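Local coordinates for chitinase (Jonesia denitrificans, PDB 5VG0), which forms the copper-binding lytic polysaccharide monooxygenase domain of a larger chitinase and probably takes part in chitin breakdown, at residues T119-W124 and Y134-V139. Sequence-based numbering, arbitrary orientation.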
ATOM      1  N   THR A 119      11.152   0.910   0.918  1.00  8.54           N
ATOM      2  CA  THR A 119       9.781   0.447   1.092  1.00  8.89           C
ATOM      3  C   THR A 119       8.866   1.662   1.090  1.00  8.69           C
ATOM      4  O   THR A 119       9.045   2.577   1.902  1.00 10.09           O
ATOM      5  CB  THR A 119       9.603  -0.368   2.368  1.00 11.27           C
ATOM      6  OG1 THR A 119      10.461  -1.520   2.291  1.00 13.15           O
ATOM      7  CG2 THR A 119       8.167  -0.838   2.527  1.00 13.37           C
ATOM      8  N   ILE A 120       7.921   1.681   0.168  1.00  7.82           N
ATOM      9  CA  ILE A 120       6.900   2.723   0.117  1.00  7.53           C
ATOM     10  C   ILE A 120       5.697   2.230   0.900  1.00  7.43           C
ATOM     11  O   ILE A 120       5.232   1.113   0.669  1.00  9.49           O
ATOM     12  CB  ILE A 120       6.489   3.016  -1.335  1.00  8.81           C
ATOM     13  CG1 ILE A 120       7.691   3.439  -2.172  1.00 12.03           C
ATOM     14  CG2 ILE A 120       5.388   4.069  -1.380  1.00 10.42           C
ATOM     15  CD1 ILE A 120       7.408   3.552  -3.636  1.00 15.10           C
ATOM     16  N   LEU A 121       5.188   3.039   1.824  1.00  7.61           N
ATOM     17  CA  LEU A 121       3.916   2.771   2.482  1.00  7.56           C
ATOM     18  C   LEU A 121       2.882   3.737   1.929  1.00  7.60           C
ATOM     19  O   LEU A 121       3.082   4.955   1.970  1.00  9.45           O
ATOM     20  CB  LEU A 121       4.028   2.945   3.993  1.00  9.03           C
ATOM     21  CG  LEU A 121       2.690   2.903   4.761  1.00 11.64           C
ATOM     22  CD1 LEU A 121       2.068   1.521   4.693  1.00 13.89           C
ATOM     23  CD2 LEU A 121       2.863   3.377   6.182  1.00 15.11           C
ATOM     24  N   ALA A 122       1.805   3.182   1.412  1.00  7.55           N
ATOM     25  CA  ALA A 122       0.651   3.947   0.979  1.00  8.11           C
ATOM     26  C   ALA A 122      -0.422   3.793   2.037  1.00  7.75           C
ATOM     27  O   ALA A 122      -0.808   2.680   2.371  1.00 10.27           O
ATOM     28  CB  ALA A 122       0.161   3.459  -0.376  1.00  9.68           C
ATOM     29  N   ARG A 123      -0.896   4.919   2.553  1.00  7.48           N
ATOM     30  CA  ARG A 123      -1.926   4.968   3.578  1.00  8.09           C
ATOM     31  C   ARG A 123      -3.127   5.695   2.989  1.00  7.97           C
ATOM     32  O   ARG A 123      -3.035   6.876   2.652  1.00  9.33           O
ATOM     33  CB  ARG A 123      -1.371   5.674   4.807  1.00  9.80           C
ATOM     34  CG  ARG A 123      -2.241   5.628   6.009  1.00 11.06           C
ATOM     35  CD  ARG A 123      -1.426   5.996   7.254  1.00 11.37           C
ATOM     36  NE  ARG A 123      -1.210   7.428   7.358  1.00 10.63           N
ATOM     37  CZ  ARG A 123      -0.629   8.024   8.391  1.00 10.38           C
ATOM     38  NH1 ARG A 123      -0.124   7.315   9.390  1.00 11.82           N
ATOM     39  NH2 ARG A 123      -0.549   9.343   8.429  1.00 10.80           N
ATOM     40  N   TRP A 124      -4.226   4.980   2.857  1.00  7.28           N
ATOM     41  CA  TRP A 124      -5.472   5.509   2.303  1.00  7.54           C
ATOM     42  C   TRP A 124      -6.394   5.844   3.468  1.00  7.16           C
ATOM     43  O   TRP A 124      -6.879   4.945   4.157  1.00  8.80           O
ATOM     44  CB  TRP A 124      -6.109   4.447   1.405  1.00  7.84           C
ATOM     45  CG  TRP A 124      -7.498   4.752   0.946  1.00  7.94           C
ATOM     46  CD1 TRP A 124      -8.103   5.963   0.864  1.00  9.25           C
ATOM     47  CD2 TRP A 124      -8.455   3.792   0.484  1.00  8.92           C
ATOM     48  NE1 TRP A 124      -9.381   5.817   0.395  1.00 10.16           N
ATOM     49  CE2 TRP A 124      -9.621   4.492   0.150  1.00  9.75           C
ATOM     50  CE3 TRP A 124      -8.436   2.413   0.319  1.00  9.31           C
ATOM     51  CZ2 TRP A 124     -10.762   3.859  -0.342  1.00 11.02           C
ATOM     52  CZ3 TRP A 124      -9.570   1.788  -0.169  1.00 11.25           C
ATOM     53  CH2 TRP A 124     -10.715   2.508  -0.491  1.00 11.51           C
ATOM     54  N   TYR A 134      -3.624   0.088   4.452  1.00  7.05           N
ATOM     55  CA  TYR A 134      -2.170   0.119   4.538  1.00  7.03           C
ATOM     56  C   TYR A 134      -1.572  -0.818   3.497  1.00  6.79           C
ATOM     57  O   TYR A 134      -1.862  -2.011   3.496  1.00  8.22           O
ATOM     58  CB  TYR A 134      -1.737  -0.294   5.940  1.00  7.90           C
ATOM     59  CG  TYR A 134      -2.122   0.718   7.000  1.00  7.80           C
ATOM     60  CD1 TYR A 134      -3.392   0.725   7.577  1.00  8.48           C
ATOM     61  CD2 TYR A 134      -1.221   1.697   7.400  1.00  8.65           C
ATOM     62  CE1 TYR A 134      -3.736   1.682   8.532  1.00  8.36           C
ATOM     63  CE2 TYR A 134      -1.560   2.634   8.355  1.00  9.15           C
ATOM     64  CZ  TYR A 134      -2.813   2.630   8.912  1.00  8.70           C
ATOM     65  OH  TYR A 134      -3.094   3.594   9.855  1.00 10.05           O
ATOM     66  N   ASN A 135      -0.697  -0.279   2.647  1.00  6.97           N
ATOM     67  CA  ASN A 135      -0.070  -1.041   1.572  1.00  7.15           C
ATOM     68  C   ASN A 135       1.417  -0.724   1.498  1.00  7.46           C
ATOM     69  O   ASN A 135       1.784   0.414   1.186  1.00  9.08           O
ATOM     70  CB  ASN A 135      -0.668  -0.701   0.200  1.00  9.16           C
ATOM     71  CG  ASN A 135      -2.029  -1.361  -0.064  1.00 10.78           C
ATOM     72  OD1 ASN A 135      -2.124  -2.239  -0.900  1.00 12.18           O
ATOM     73  ND2 ASN A 135      -3.052  -0.957   0.655  1.00 13.26           N
ATOM     74  N   CYS A 136       2.266  -1.720   1.724  1.00  6.93           N
ATOM     75  CA  CYS A 136       3.701  -1.576   1.512  1.00  6.96           C
ATOM     76  C   CYS A 136       4.118  -2.140   0.166  1.00  6.74           C
ATOM     77  O   CYS A 136       3.680  -3.222  -0.221  1.00  7.85           O
ATOM     78  CB  CYS A 136       4.465  -2.313   2.600  1.00  8.32           C
ATOM     79  SG  CYS A 136       4.559  -1.349   4.090  1.00  9.50           S
ATOM     80  N   MET A 137       5.030  -1.437  -0.491  1.00  6.89           N
ATOM     81  CA  MET A 137       5.611  -1.842  -1.766  0.77  7.17           C
ATOM     82  C   MET A 137       7.126  -1.822  -1.611  1.00  8.00           C
ATOM     83  O   MET A 137       7.707  -0.781  -1.292  1.00  9.67           O
ATOM     84  CB  MET A 137       5.228  -0.885  -2.901  0.77  7.90           C
ATOM     85  CG  MET A 137       3.796  -0.956  -3.409  0.77  8.86           C
ATOM     86  SD  MET A 137       2.469  -0.540  -2.258  0.77  8.76           S
ATOM     87  CE  MET A 137       2.856   1.170  -1.946  0.77 10.84           C
ATOM     88  N   ASP A 138       7.757  -2.948  -1.851  1.00  7.31           N
ATOM     89  CA  ASP A 138       9.213  -3.063  -1.819  1.00  8.01           C
ATOM     90  C   ASP A 138       9.748  -2.809  -3.216  1.00  7.74           C
ATOM     91  O   ASP A 138       9.385  -3.516  -4.158  1.00  9.21           O
ATOM     92  CB  ASP A 138       9.619  -4.442  -1.316  1.00  8.66           C
ATOM     93  CG  ASP A 138       9.117  -4.680   0.081  1.00 10.17           C
ATOM     94  OD1 ASP A 138       9.552  -3.947   0.992  1.00 13.90           O
ATOM     95  OD2 ASP A 138       8.285  -5.582   0.265  1.00 11.21           O
ATOM     96  N   VAL A 139      10.607  -1.799  -3.341  1.00  8.28           N
ATOM     97  CA  VAL A 139      11.056  -1.340  -4.640  1.00  8.85           C
ATOM     98  C   VAL A 139      12.560  -1.155  -4.634  1.00  8.90           C
ATOM     99  O   VAL A 139      13.194  -0.972  -3.596  1.00 10.12           O
ATOM    100  CB  VAL A 139      10.355  -0.025  -5.062  1.00  9.64           C
ATOM    101  CG1 VAL A 139       8.863  -0.252  -5.200  1.00 11.42           C
ATOM    102  CG2 VAL A 139      10.654   1.124  -4.088  1.00 11.46           C
TER
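Leu121 and Cys136 face each other in a non-hydrogen-bonded pair of a beta hairpin, neighbouring antiparallel strands in the beta-sandwich core of this monooxygenase domain. With CG swung anti to the backbone N (chi1 171°), Leu121 drops its CD1 into the notch between Cys136 and Tyr134, two residues apart on the partner strand. That methyl rests 3.8 Å from Cys136 SG and, on its other flank, 4.3 Å from Tyr134 CD2, at the ring edge. The sulfur, tied to Cys42 in a disulfide, is touched again by Thr119 CG2 at 4.0 Å. Further along this face, Arg123 runs beside Tyr134, its CD 3.5 Å from CE2 of that ring, and the guanidinium stands nearly upright to the ring plane (88°). The phenol OH hydrogen-bonds to Pro36 O and Ala39 N, while the guanidinium makes a salt bridge to Glu84 and a hydrogen bond to Ala39 O.

Two hydrogen-bonded pairs, Ile120 with Met137 and Ala122 with Asn135, supply four backbone bonds and put their side chains on the other face, where Ala122 and Asn135 touch Trp72, and Met137 touches Leu70, of strand 68-74. There, in one of two Met137 conformers, the doubly bent chain sets CE 3.9 Å from Ala122 CB and close to Ile120 CG2. Ile120 CD1 meets Val139 CG2 at 4.1 Å. Asp138 closes the far end of the Leu121-Cys136 face: OD2 forms a salt bridge with Arg10, and OD1 takes a hydrogen bond from Thr119 OG1 at 2.9 Å, the hydroxyl approaching almost in line with the CG-OD1 bond.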